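Local coordinates for protein probable alginate O-acetylase AlgJ (Pseudomonas putida, PDB 4O8V) that probably adds acetyl groups to the mannuronate residues of alginate as part of an inner-membrane complex, a modification important for biofilm architecture, at residues V11-G14 with W18-S21; Q87-A92 with A99-A104. One frame throughout, in Å; residues are numbered along the deposited sequence.

Contact 1 of 2, residues V11-G14 with W18-S21; sequences VVLG and WLFS
Trp18 O is gripped twice at the turn end of a short antiparallel beta hairpin: Gly14 N donates to it at 2.8 Å, and water 1 donates to Trp18 O at 2.9 Å while reaching Gly14 O with a weak bond. Two residues further along, Val12 and Phe20 form a hydrogen-bonded pair. Val12 N meets Phe20 O at 2.8 Å, and Phe20 N returns to Val12 O at 2.8 Å. The flanking pairs, Val11 with Ser21 and Leu13 with Leu19, are non-hydrogen-bonded. Leu13 and Leu19 lie side by side on one face, with Leu13 CD2 3.6 Å from Leu19 CD2, and Val11 CG2 comes across against Leu19 CB. Lys64 joins the second strand to helix 64-67, bonding Leu19 O and making a cation-pi contact with Phe20, while Trp18 stacks on Tyr71. The side chain of Leu19 is about 8 Å from that of Asp120, a probable active-site residue. On the other face, Phe20 CG stands anti to its carbonyl carbon (chi1 -62°), which sends the ring back along the hairpin toward the turn. Its edge meets Gly14, with Phe20 CE2 4.1 Å from Gly14 CA.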
loop_
_atom_site.group_PDB
_atom_site.type_symbol
_atom_site.label_atom_id
_atom_site.label_comp_id
_atom_site.label_asym_id
_atom_site.label_seq_id
_atom_site.Cartn_x
_atom_site.Cartn_y
_atom_site.Cartn_z
ATOM N N VAL A 11 0.323 -10.640 -16.238
ATOM C CA VAL A 11 1.630 -10.849 -15.626
ATOM C C VAL A 11 2.742 -10.656 -16.665
ATOM O O VAL A 11 2.541 -10.914 -17.856
ATOM C CB VAL A 11 1.697 -12.262 -14.960
ATOM C CG1 VAL A 11 1.244 -13.330 -15.920
ATOM C CG2 VAL A 11 3.105 -12.567 -14.439
ATOM N N VAL A 12 3.890 -10.152 -16.220
ATOM C CA VAL A 12 5.073 -9.973 -17.057
ATOM C C VAL A 12 6.196 -10.846 -16.513
ATOM O O VAL A 12 6.418 -10.910 -15.298
ATOM C CB VAL A 12 5.522 -8.490 -17.105
ATOM C CG1 VAL A 12 6.750 -8.312 -17.989
ATOM C CG2 VAL A 12 4.378 -7.604 -17.601
ATOM N N LEU A 13 6.875 -11.561 -17.403
ATOM C CA LEU A 13 7.974 -12.416 -16.973
ATOM C C LEU A 13 9.242 -11.614 -16.806
ATOM O O LEU A 13 9.589 -10.827 -17.680
ATOM C CB LEU A 13 8.225 -13.533 -17.992
ATOM C CG LEU A 13 7.068 -14.445 -18.346
ATOM C CD1 LEU A 13 7.547 -15.453 -19.412
ATOM C CD2 LEU A 13 6.538 -15.144 -17.124
ATOM N N GLY A 14 9.935 -11.817 -15.689
ATOM C CA GLY A 14 11.256 -11.249 -15.485
ATOM C C GLY A 14 12.345 -12.312 -15.555
ATOM O O GLY A 14 12.092 -13.429 -16.016
ATOM N N TRP A 18 11.338 -14.487 -11.803
ATOM C CA TRP A 18 10.569 -13.389 -11.186
ATOM C C TRP A 18 9.335 -13.083 -12.059
ATOM O O TRP A 18 9.409 -13.187 -13.284
ATOM C CB TRP A 18 11.441 -12.131 -11.054
ATOM C CG TRP A 18 12.309 -12.124 -9.821
ATOM C CD1 TRP A 18 13.421 -12.896 -9.567
ATOM C CD2 TRP A 18 12.114 -11.313 -8.672
ATOM N NE1 TRP A 18 13.906 -12.617 -8.301
ATOM C CE2 TRP A 18 13.130 -11.632 -7.749
ATOM C CE3 TRP A 18 11.172 -10.329 -8.332
ATOM C CZ2 TRP A 18 13.220 -11.015 -6.490
ATOM C CZ3 TRP A 18 11.272 -9.715 -7.089
ATOM C CH2 TRP A 18 12.285 -10.059 -6.189
ATOM N N LEU A 19 8.233 -12.688 -11.428
ATOM C CA LEU A 19 7.002 -12.299 -12.122
ATOM C C LEU A 19 6.629 -10.892 -11.706
ATOM O O LEU A 19 6.831 -10.541 -10.566
ATOM C CB LEU A 19 5.857 -13.234 -11.762
ATOM C CG LEU A 19 6.105 -14.712 -12.012
ATOM C CD1 LEU A 19 4.889 -15.510 -11.503
ATOM C CD2 LEU A 19 6.318 -14.935 -13.494
ATOM N N PHE A 20 6.043 -10.114 -12.603
ATOM C CA PHE A 20 5.561 -8.778 -12.236
ATOM C C PHE A 20 4.111 -8.612 -12.674
ATOM O O PHE A 20 3.655 -9.291 -13.601
ATOM C CB PHE A 20 6.419 -7.688 -12.877
ATOM C CG PHE A 20 7.869 -7.690 -12.439
ATOM C CD1 PHE A 20 8.278 -6.961 -11.341
ATOM C CD2 PHE A 20 8.826 -8.398 -13.153
ATOM C CE1 PHE A 20 9.635 -6.947 -10.946
ATOM C CE2 PHE A 20 10.181 -8.397 -12.759
ATOM C CZ PHE A 20 10.578 -7.667 -11.655
ATOM N N SER A 21 3.384 -7.722 -11.996
ATOM C CA SER A 21 2.056 -7.304 -12.452
ATOM C C SER A 21 2.177 -6.418 -13.676
ATOM O O SER A 21 2.955 -5.460 -13.661
ATOM C CB SER A 21 1.323 -6.517 -11.361
ATOM O OG SER A 21 0.159 -5.926 -11.919
HETATM O O HOH W 1 9.675 -15.523 -15.050
#

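Contact 2 of 2, residues Q87-A92 with A99-A104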
loop_
_atom_site.group_PDB
_atom_site.type_symbol
_atom_site.label_atom_id
_atom_site.label_comp_id
_atom_site.label_asym_id
_atom_site.label_seq_id
_atom_site.Cartn_x
_atom_site.Cartn_y
_atom_site.Cartn_z
ATOM N N GLN A 87 6.437 11.605 -9.250
ATOM C CA GLN A 87 5.359 12.543 -9.548
ATOM C C GLN A 87 4.192 12.411 -8.570
ATOM O O GLN A 87 3.542 13.409 -8.251
ATOM C CB GLN A 87 4.875 12.356 -10.992
ATOM C CG GLN A 87 5.883 12.839 -12.044
ATOM C CD GLN A 87 6.191 14.351 -11.956
ATOM O OE1 GLN A 87 5.378 15.145 -11.463
ATOM N NE2 GLN A 87 7.370 14.743 -12.436
ATOM N N PHE A 88 3.914 11.191 -8.113
ATOM C CA PHE A 88 2.906 10.965 -7.067
ATOM C C PHE A 88 3.319 11.746 -5.804
ATOM O O PHE A 88 2.531 12.503 -5.217
ATOM C CB PHE A 88 2.773 9.463 -6.778
ATOM C CG PHE A 88 1.511 9.052 -6.040
ATOM C CD1 PHE A 88 0.697 9.977 -5.401
ATOM C CD2 PHE A 88 1.170 7.703 -5.958
ATOM C CE1 PHE A 88 -0.447 9.563 -4.718
ATOM C CE2 PHE A 88 0.034 7.286 -5.288
ATOM C CZ PHE A 88 -0.780 8.218 -4.666
ATOM N N HIS A 89 4.570 11.581 -5.392
ATOM C CA HIS A 89 5.051 12.313 -4.230
ATOM C C HIS A 89 4.982 13.829 -4.429
ATOM O O HIS A 89 4.553 14.551 -3.537
ATOM C CB HIS A 89 6.473 11.900 -3.877
ATOM C CG HIS A 89 6.528 10.742 -2.940
ATOM N ND1 HIS A 89 6.278 10.874 -1.589
ATOM C CD2 HIS A 89 6.766 9.424 -3.160
ATOM C CE1 HIS A 89 6.394 9.691 -1.010
ATOM N NE2 HIS A 89 6.682 8.792 -1.941
ATOM N N ALA A 90 5.388 14.302 -5.604
ATOM C CA ALA A 90 5.368 15.723 -5.886
ATOM C C ALA A 90 3.942 16.271 -5.832
ATOM O O ALA A 90 3.708 17.361 -5.293
ATOM C CB ALA A 90 5.995 16.011 -7.244
ATOM N N GLN A 91 2.991 15.532 -6.403
ATOM C CA GLN A 91 1.591 16.005 -6.426
ATOM C C GLN A 91 0.945 15.934 -5.042
ATOM O O GLN A 91 0.129 16.795 -4.668
ATOM C CB GLN A 91 0.757 15.195 -7.422
ATOM C CG GLN A 91 1.058 15.498 -8.864
ATOM C CD GLN A 91 0.280 16.686 -9.364
ATOM O OE1 GLN A 91 -0.513 17.289 -8.628
ATOM N NE2 GLN A 91 0.487 17.028 -10.628
ATOM N N ALA A 92 1.315 14.914 -4.279
ATOM C CA ALA A 92 0.848 14.796 -2.908
ATOM C C ALA A 92 1.320 15.988 -2.100
ATOM O O ALA A 92 0.577 16.507 -1.286
ATOM C CB ALA A 92 1.336 13.507 -2.278
ATOM N N ALA A 99 3.319 12.465 2.938
ATOM C CA ALA A 99 3.626 11.173 2.315
ATOM C C ALA A 99 5.104 10.844 2.466
ATOM O O ALA A 99 5.923 11.197 1.614
ATOM C CB ALA A 99 3.232 11.172 0.826
ATOM N N PRO A 100 5.451 10.170 3.563
ATOM C CA PRO A 100 6.849 9.798 3.816
ATOM C C PRO A 100 7.417 8.909 2.717
ATOM O O PRO A 100 6.713 8.099 2.116
ATOM C CB PRO A 100 6.774 9.042 5.148
ATOM C CG PRO A 100 5.513 9.585 5.812
ATOM C CD PRO A 100 4.556 9.779 4.669
ATOM N N ASP A 101 8.709 9.065 2.456
ATOM C CA ASP A 101 9.338 8.276 1.407
ATOM C C ASP A 101 9.583 6.836 1.845
ATOM O O ASP A 101 10.303 6.590 2.809
ATOM C CB ASP A 101 10.653 8.920 0.986
ATOM C CG ASP A 101 11.326 8.151 -0.140
ATOM O OD1 ASP A 101 10.924 8.312 -1.308
ATOM O OD2 ASP A 101 12.232 7.362 0.156
ATOM N N LEU A 102 8.976 5.885 1.145
ATOM C CA LEU A 102 9.162 4.468 1.468
ATOM C C LEU A 102 10.183 3.796 0.545
ATOM O O LEU A 102 10.758 2.748 0.877
ATOM C CB LEU A 102 7.844 3.714 1.386
ATOM C CG LEU A 102 6.728 4.200 2.315
ATOM C CD1 LEU A 102 5.523 3.298 2.099
ATOM C CD2 LEU A 102 7.186 4.168 3.772
HETATM N N MSE A 103 10.396 4.384 -0.625
HETATM C CA MSE A 103 11.327 3.802 -1.591
HETATM C C MSE A 103 12.774 3.741 -1.063
HETATM O O MSE A 103 13.409 2.690 -1.136
HETATM C CB MSE A 103 11.279 4.596 -2.895
HETATM C CG MSE A 103 12.474 4.422 -3.784
HETATM SE SE MSE A 103 12.047 3.017 -5.029
ATOM N N ALA A 104 13.301 4.846 -0.528
ATOM C CA ALA A 104 14.696 4.828 -0.062
ATOM C C ALA A 104 14.933 3.767 1.037
ATOM O O ALA A 104 15.871 2.974 0.920
ATOM C CB ALA A 104 15.130 6.210 0.417
HETATM O O HOH W 2 6.489 6.394 -0.343
#
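His89 extends from helix 84-94 and presents the edge of its imidazole to the backbone of 99-104. His89 CE1 lies 3.1 Å from Ala99 O and 3.5 Å from Pro100 O, both at the ring edge, near its plane. With CG on the backbone-N side of the CA-CB bond, turned to a chi1 of -89°, the ring reaches out from the helix so that its ND1-CE1 edge faces Ala99 O. Beside it, Ala92 CB faces Ala99 CB at 4.3 Å, the apolar part of the contact. NE2 works through water 2, also in the ring plane: the water is 2.9 Å from His89 NE2 and accepts from Leu102 N at 2.9 Å, and it also bonds Pro100 O. Replacing the imidazole of His89 with an alanine's methyl is likely to leave water 2 without that partner and open a gap beside the carbonyls of Ala99 and Pro100. In the next shell Tyr85, one turn earlier on the same helix, meets the His89 ring edge-to-face, and its hydroxyl bonds Asp101 OD1 and Met103 N. The other oxygen, Asp101 OD2, accepts from Ala104 N at 2.8 Å on its syn side. Further out, His89 and Phe88 pack on Ile60 of strand 55-61, whereas Pro100 and Leu102 rest on helix 125-141. Asp101 caps the turn leading into helix 103-109, and His89 with water 2 joins that turn's backbone to helix 84-94, beside the parallel sheet of an SGNH hydrolase-like alpha/beta fold.

Overall arrangement
The two contacts share no secondary-structure element, and their centres lie about 24 Å apart, with the nearest atoms about 12 Å from each other. Contact 2 is the more buried, its centre about 12 Å from the centre of the chain, against about 19 Å for contact 1, which is only partly buried. Yet contact 1 buries about twice the surface between its segments, 329 Å² against 162 Å². Their chemistry differs: contact 1 pairs two strands by direct backbone bonds and lies near the probable catalytic aspartate, whereas contact 2 joins a helix to a loop through a histidine edge and a water, away from the annotated sites.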